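Local coordinates for apoptosis regulator Bcl-2 homolog (Canarypox virus, PDB 5WOS), which helps inhibit host apoptosis and binds BAK1, BAX and other BH3-containing proteins such as BIM, BID and PUMA, supposedly preventing activation of BAK1 and BAX, at residues A[21-24]-A[25-29]; A[46-49]-A[50-54]. One frame throughout, in Å; residues are numbered along the deposited sequence.

Contact 1 (A[21-24]-A[25-29])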
ATOM      1  N   ASN A  21      10.215  -5.225   2.009  1.00 39.63           N
ATOM      2  CA  ASN A  21      11.331  -4.288   2.130  1.00 42.40           C
ATOM      3  C   ASN A  21      10.956  -2.903   1.613  1.00 38.40           C
ATOM      4  O   ASN A  21      11.321  -1.887   2.216  1.00 40.31           O
ATOM      5  CB  ASN A  21      12.554  -4.819   1.382  1.00 33.60           C
ATOM      6  CG  ASN A  21      13.722  -3.857   1.425  1.00 46.40           C
ATOM      7  OD1 ASN A  21      14.033  -3.188   0.437  1.00 39.26           O
ATOM      8  ND2 ASN A  21      14.371  -3.773   2.580  1.00 44.03           N
ATOM      9  N   ILE A  22      10.224  -2.841   0.501  1.00 34.85           N
ATOM     10  CA  ILE A  22       9.857  -1.554  -0.081  1.00 36.18           C
ATOM     11  C   ILE A  22       8.729  -0.899   0.705  1.00 38.93           C
ATOM     12  O   ILE A  22       8.772   0.304   0.989  1.00 38.90           O
ATOM     13  CB  ILE A  22       9.490  -1.748  -1.562  1.00 37.61           C
ATOM     14  CG1 ILE A  22      10.766  -1.793  -2.401  1.00 35.78           C
ATOM     15  CG2 ILE A  22       8.565  -0.641  -2.062  1.00 32.42           C
ATOM     16  CD1 ILE A  22      10.587  -2.508  -3.695  1.00 45.17           C
ATOM     17  N   ILE A  23       7.699  -1.668   1.060  1.00 36.33           N
ATOM     18  CA  ILE A  23       6.591  -1.108   1.827  1.00 34.12           C
ATOM     19  C   ILE A  23       7.078  -0.635   3.190  1.00 33.72           C
ATOM     20  O   ILE A  23       6.708   0.448   3.658  1.00 31.78           O
ATOM     21  CB  ILE A  23       5.460  -2.144   1.963  1.00 36.06           C
ATOM     22  CG1 ILE A  23       4.948  -2.561   0.582  1.00 33.34           C
ATOM     23  CG2 ILE A  23       4.325  -1.576   2.810  1.00 35.90           C
ATOM     24  CD1 ILE A  23       3.914  -3.659   0.619  1.00 40.06           C
ATOM     25  N   GLN A  24       7.895  -1.448   3.860  1.00 34.71           N
ATOM     26  CA  GLN A  24       8.381  -1.074   5.183  1.00 38.54           C
ATOM     27  C   GLN A  24       9.129   0.254   5.139  1.00 35.72           C
ATOM     28  O   GLN A  24       8.931   1.117   6.001  1.00 37.24           O
ATOM     29  CB  GLN A  24       9.272  -2.185   5.735  1.00 39.12           C
ATOM     30  CG  GLN A  24       9.352  -2.223   7.248  1.00 52.72           C
ATOM     31  CD  GLN A  24       9.699  -3.602   7.765  1.00 57.02           C
ATOM     32  OE1 GLN A  24      10.380  -4.379   7.094  1.00 56.03           O
ATOM     33  NE2 GLN A  24       9.220  -3.920   8.963  1.00 68.26           N
ATOM     34  N   ASN A  25       9.975   0.447   4.130  1.00 38.95           N
ATOM     35  CA  ASN A  25      10.767   1.667   4.070  1.00 39.74           C
ATOM     36  C   ASN A  25       9.949   2.868   3.612  1.00 37.69           C
ATOM     37  O   ASN A  25      10.217   3.991   4.054  1.00 35.29           O
ATOM     38  CB  ASN A  25      11.977   1.458   3.156  1.00 36.43           C
ATOM     39  CG  ASN A  25      13.147   0.816   3.882  1.00 39.00           C
ATOM     40  OD1 ASN A  25      13.910   1.495   4.567  1.00 47.45           O
ATOM     41  ND2 ASN A  25      13.293  -0.496   3.737  1.00 43.49           N
ATOM     42  N   TYR A  26       8.953   2.671   2.744  1.00 37.06           N
ATOM     43  CA  TYR A  26       8.113   3.799   2.364  1.00 33.94           C
ATOM     44  C   TYR A  26       7.278   4.278   3.546  1.00 33.38           C
ATOM     45  O   TYR A  26       7.138   5.487   3.767  1.00 36.37           O
ATOM     46  CB  TYR A  26       7.215   3.436   1.186  1.00 36.57           C
ATOM     47  CG  TYR A  26       6.335   4.590   0.757  1.00 32.13           C
ATOM     48  CD1 TYR A  26       4.962   4.551   0.945  1.00 29.92           C
ATOM     49  CD2 TYR A  26       6.886   5.729   0.193  1.00 32.45           C
ATOM     50  CE1 TYR A  26       4.163   5.609   0.570  1.00 32.47           C
ATOM     51  CE2 TYR A  26       6.097   6.787  -0.190  1.00 34.78           C
ATOM     52  CZ  TYR A  26       4.735   6.724   0.004  1.00 35.63           C
ATOM     53  OH  TYR A  26       3.944   7.783  -0.375  1.00 38.19           O
ATOM     54  N   PHE A  27       6.712   3.350   4.319  1.00 34.05           N
ATOM     55  CA  PHE A  27       5.980   3.747   5.515  1.00 36.38           C
ATOM     56  C   PHE A  27       6.891   4.518   6.461  1.00 39.61           C
ATOM     57  O   PHE A  27       6.534   5.599   6.945  1.00 39.72           O
ATOM     58  CB  PHE A  27       5.389   2.517   6.212  1.00 34.14           C
ATOM     59  CG  PHE A  27       4.218   1.903   5.491  1.00 33.06           C
ATOM     60  CD1 PHE A  27       3.867   2.302   4.210  1.00 37.30           C
ATOM     61  CD2 PHE A  27       3.455   0.924   6.107  1.00 37.34           C
ATOM     62  CE1 PHE A  27       2.787   1.731   3.559  1.00 40.15           C
ATOM     63  CE2 PHE A  27       2.378   0.355   5.463  1.00 35.58           C
ATOM     64  CZ  PHE A  27       2.045   0.759   4.189  1.00 37.99           C
ATOM     65  N   ILE A  28       8.085   3.981   6.721  1.00 40.95           N
ATOM     66  CA  ILE A  28       9.065   4.689   7.545  1.00 37.98           C
ATOM     67  C   ILE A  28       9.307   6.087   6.992  1.00 43.11           C
ATOM     68  O   ILE A  28       9.191   7.090   7.707  1.00 43.76           O
ATOM     69  CB  ILE A  28      10.373   3.881   7.625  1.00 45.13           C
ATOM     70  CG1 ILE A  28      10.152   2.601   8.434  1.00 43.24           C
ATOM     71  CG2 ILE A  28      11.487   4.712   8.253  1.00 44.94           C
ATOM     72  CD1 ILE A  28      11.276   1.606   8.313  1.00 32.92           C
ATOM     73  N   GLU A  29       9.651   6.175   5.705  1.00 39.72           N
ATOM     74  CA  GLU A  29       9.951   7.477   5.121  1.00 39.42           C
ATOM     75  C   GLU A  29       8.745   8.405   5.188  1.00 42.17           C
ATOM     76  O   GLU A  29       8.892   9.605   5.444  1.00 44.15           O
ATOM     77  CB  GLU A  29      10.424   7.317   3.675  1.00 38.18           C
ATOM     78  CG  GLU A  29      10.768   8.652   3.004  1.00 42.85           C
ATOM     79  CD  GLU A  29      11.636   8.501   1.765  1.00 50.93           C
ATOM     80  OE1 GLU A  29      12.152   7.390   1.522  1.00 55.53           O
ATOM     81  OE2 GLU A  29      11.808   9.499   1.034  1.00 51.04           O
TER
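Two first torsions turn Ile23 and Phe27 to the same flank of their helix: in Ile23 chi1 of -60° puts CG1 beside the backbone N and leaves the CG2 methyl opposite it, and in Phe27 (chi1 -73°) the ring swings back beside its own N, over the preceding turn. The two side chains then run side by side, pointing the same way. Ile23 CG2 reaches over one face of the phenyl ring as a CH-pi contact, 3.7 Å from the centroid, displaced toward the rim, with Phe27 CZ its closest ring atom at 3.5 Å. Phe27 N also bonds to Ile23 O at 3.0 Å, so this pair is tied through both backbone and side chains.

On another side of the helix, Asn25 folds its amide back onto the main chain. Its ND2 donates to Asn21 O across 2.9 Å, nearly straight at 174° and with the acceptor lying in the amide plane. The same oxygen takes a weak helical bond from Asn25 N at 3.3 Å, so a single carbonyl is gripped by main chain and side chain of one residue. That anchoring helps fix the rotation of the amide, leaving Asn25 OD1 directed at Arg36 NE, while Asn21 OD1 accepts from Glu41 N.

Helix 14-32 is thus held on several sides within the Bcl-2 bundle. Phe27 packs on Pro122 and Ile125 of helix 121-138 and on Ala103 and Thr106 of helix 92-112. Tyr26 also touches Ala103 and packs on Cys53 and Leu57 of helix 43-69, its OH hydrogen-bonded to Asp54 OD1.

Contact 2 (A[46-49]-A[50-54])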
ATOM      1  N   TYR A  46      12.320   1.545  -5.388  1.00 37.41           N
ATOM      2  CA  TYR A  46      11.835   2.367  -4.286  1.00 34.56           C
ATOM      3  C   TYR A  46      11.498   3.774  -4.759  1.00 33.54           C
ATOM      4  O   TYR A  46      10.460   4.329  -4.383  1.00 36.75           O
ATOM      5  CB  TYR A  46      12.871   2.410  -3.161  1.00 35.88           C
ATOM      6  CG  TYR A  46      12.395   3.170  -1.946  1.00 34.68           C
ATOM      7  CD1 TYR A  46      11.405   2.651  -1.133  1.00 31.45           C
ATOM      8  CD2 TYR A  46      12.938   4.405  -1.612  1.00 38.06           C
ATOM      9  CE1 TYR A  46      10.960   3.333  -0.031  1.00 34.33           C
ATOM     10  CE2 TYR A  46      12.498   5.094  -0.503  1.00 42.00           C
ATOM     11  CZ  TYR A  46      11.506   4.552   0.281  1.00 37.94           C
ATOM     12  OH  TYR A  46      11.052   5.224   1.390  1.00 41.55           O
ATOM     13  N   ILE A  47      12.356   4.363  -5.593  1.00 34.13           N
ATOM     14  CA  ILE A  47      12.093   5.706  -6.101  1.00 37.12           C
ATOM     15  C   ILE A  47      10.802   5.726  -6.909  1.00 33.40           C
ATOM     16  O   ILE A  47       9.970   6.630  -6.761  1.00 34.70           O
ATOM     17  CB  ILE A  47      13.296   6.207  -6.925  1.00 42.12           C
ATOM     18  CG1 ILE A  47      14.277   6.973  -6.030  1.00 49.85           C
ATOM     19  CG2 ILE A  47      12.855   7.118  -8.069  1.00 41.75           C
ATOM     20  CD1 ILE A  47      14.867   6.154  -4.903  1.00 56.95           C
ATOM     21  N   ILE A  48      10.605   4.727  -7.768  1.00 34.67           N
ATOM     22  CA  ILE A  48       9.394   4.685  -8.584  1.00 36.36           C
ATOM     23  C   ILE A  48       8.161   4.535  -7.699  1.00 33.19           C
ATOM     24  O   ILE A  48       7.211   5.321  -7.789  1.00 33.45           O
ATOM     25  CB  ILE A  48       9.493   3.558  -9.627  1.00 35.72           C
ATOM     26  CG1 ILE A  48      10.549   3.922 -10.673  1.00 39.48           C
ATOM     27  CG2 ILE A  48       8.141   3.323 -10.300  1.00 37.99           C
ATOM     28  CD1 ILE A  48      10.828   2.833 -11.705  1.00 50.74           C
ATOM     29  N   VAL A  49       8.155   3.523  -6.827  1.00 35.63           N
ATOM     30  CA  VAL A  49       6.999   3.310  -5.960  1.00 38.70           C
ATOM     31  C   VAL A  49       6.823   4.483  -5.003  1.00 36.16           C
ATOM     32  O   VAL A  49       5.696   4.891  -4.703  1.00 32.74           O
ATOM     33  CB  VAL A  49       7.134   1.977  -5.201  1.00 33.58           C
ATOM     34  CG1 VAL A  49       5.972   1.795  -4.231  1.00 30.83           C
ATOM     35  CG2 VAL A  49       7.186   0.813  -6.181  1.00 32.65           C
ATOM     36  N   LYS A  50       7.926   5.044  -4.502  1.00 35.89           N
ATOM     37  CA  LYS A  50       7.817   6.182  -3.595  1.00 39.15           C
ATOM     38  C   LYS A  50       7.102   7.347  -4.264  1.00 39.22           C
ATOM     39  O   LYS A  50       6.252   8.003  -3.649  1.00 41.84           O
ATOM     40  CB  LYS A  50       9.207   6.610  -3.115  1.00 46.41           C
ATOM     41  CG  LYS A  50       9.195   7.696  -2.043  1.00 52.33           C
ATOM     42  CD  LYS A  50      10.601   8.012  -1.532  1.00 46.73           C
ATOM     43  CE  LYS A  50      11.499   8.572  -2.623  1.00 46.25           C
ATOM     44  NZ  LYS A  50      10.918   9.796  -3.252  1.00 84.66           N
ATOM     45  N   ASN A  51       7.425   7.618  -5.530  1.00 36.99           N
ATOM     46  CA  ASN A  51       6.790   8.728  -6.232  1.00 35.78           C
ATOM     47  C   ASN A  51       5.351   8.397  -6.598  1.00 39.54           C
ATOM     48  O   ASN A  51       4.463   9.251  -6.480  1.00 39.51           O
ATOM     49  CB  ASN A  51       7.590   9.082  -7.485  1.00 37.89           C
ATOM     50  CG  ASN A  51       8.887   9.789  -7.163  1.00 37.45           C
ATOM     51  OD1 ASN A  51       8.971  10.559  -6.204  1.00 39.55           O
ATOM     52  ND2 ASN A  51       9.909   9.530  -7.960  1.00 37.02           N
ATOM     53  N   MET A  52       5.100   7.167  -7.047  1.00 39.49           N
ATOM     54  CA  MET A  52       3.739   6.764  -7.387  1.00 39.43           C
ATOM     55  C   MET A  52       2.792   6.990  -6.216  1.00 35.44           C
ATOM     56  O   MET A  52       1.693   7.534  -6.385  1.00 44.19           O
ATOM     57  CB  MET A  52       3.719   5.298  -7.812  1.00 35.48           C
ATOM     58  CG  MET A  52       4.336   5.033  -9.169  1.00 35.02           C
ATOM     59  SD  MET A  52       4.244   3.290  -9.599  1.00 41.27           S
ATOM     60  CE  MET A  52       4.801   3.330 -11.299  1.00 43.12           C
ATOM     61  N   CYS A  53       3.198   6.576  -5.015  1.00 32.92           N
ATOM     62  CA  CYS A  53       2.335   6.735  -3.849  1.00 40.56           C
ATOM     63  C   CYS A  53       2.217   8.196  -3.436  1.00 36.59           C
ATOM     64  O   CYS A  53       1.162   8.618  -2.951  1.00 41.82           O
ATOM     65  CB  CYS A  53       2.862   5.896  -2.683  1.00 38.58           C
ATOM     66  SG  CYS A  53       2.860   4.112  -2.983  1.00 39.24           S
ATOM     67  N   ASP A  54       3.280   8.981  -3.620  1.00 39.02           N
ATOM     68  CA  ASP A  54       3.224  10.393  -3.256  1.00 40.77           C
ATOM     69  C   ASP A  54       2.294  11.175  -4.175  1.00 40.64           C
ATOM     70  O   ASP A  54       1.740  12.200  -3.761  1.00 40.99           O
ATOM     71  CB  ASP A  54       4.627  11.001  -3.280  1.00 36.42           C
ATOM     72  CG  ASP A  54       5.472  10.574  -2.095  1.00 42.18           C
ATOM     73  OD1 ASP A  54       4.953   9.855  -1.216  1.00 47.19           O
ATOM     74  OD2 ASP A  54       6.660  10.958  -2.042  1.00 63.18           O
TER
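Residues 46-49 and 50-54 are successive turns of helix 43-69 in the Bcl-2 helical bundle, and Ile48 meets Met52, Tyr46 meets Lys50 and Val49 meets Cys53 as side chains four residues apart. The helix has one flank against helix 14-32, another against helix 92-112, and Met52 also packs on an aromatic side chain of the bound peptide. This is consistent with a place at the BH3-binding groove, the surface that pro-survival Bcl-2 proteins use to take up BH3 ligands.

On the flank toward helix 14-32, Lys50 passes obliquely by the Tyr46 ring. Its aliphatic chain does the touching: Lys50 CD lies 3.6 Å from Tyr46 CE2 and 4.0 Å from Tyr46 CZ, and the chain bends about the CG-CD and CD-CE bonds on either side of it. The phenol end of Tyr46 is engaged elsewhere, in a hydrogen bond between its OH and Glu29 OE1, which helps pin the ring beside which the lysine lies.

Val49 and Cys53 are buried. The CG1 methyl of Val49 is 4.1 Å from Cys53 SG, a loose apolar approach, while Cys53 N bonds to Val49 O at 3.0 Å. Cys53 in turn packs on Ile96, Ile99 and Ala100 of helix 92-112.

Asn51 lies alongside Ile47, with Asn51 ND2 3.8 Å from Ile47 CG2, and Asn51 N bonds to Ile47 O at 3.0 Å. Ile48 and Met52 also point the same way. Met52 is stretched beyond CG (chi2 -179°, chi3 172°), carrying its terminal methyl level with the isoleucine branch, where Met52 CE rests 3.5 Å from Ile48 CG2.

Both contacts join successive turns of a single helix, and the two helices, 14-32 and 43-69, follow each other in the chain and pack together, with the contact centres about 10 Å apart. Contact 1 is the more deeply set, its centre about 8 Å from that of the chain against about 11 Å for contact 2, which is only partly buried. The chemistry of contact 1 mixes a methyl over an aromatic face with an amide bonded to the main chain; contact 2 pairs aliphatic groups with sulfur atoms, a lysine chain and a tyrosine ring. Probable hydrogen bonds, Tyr26 OH to Asp54 OD1 and Glu29 OE1 to Tyr46 OH, join them, with Tyr26 also packing on Cys53. Contact 2 extends, through Met52, to the bound peptide.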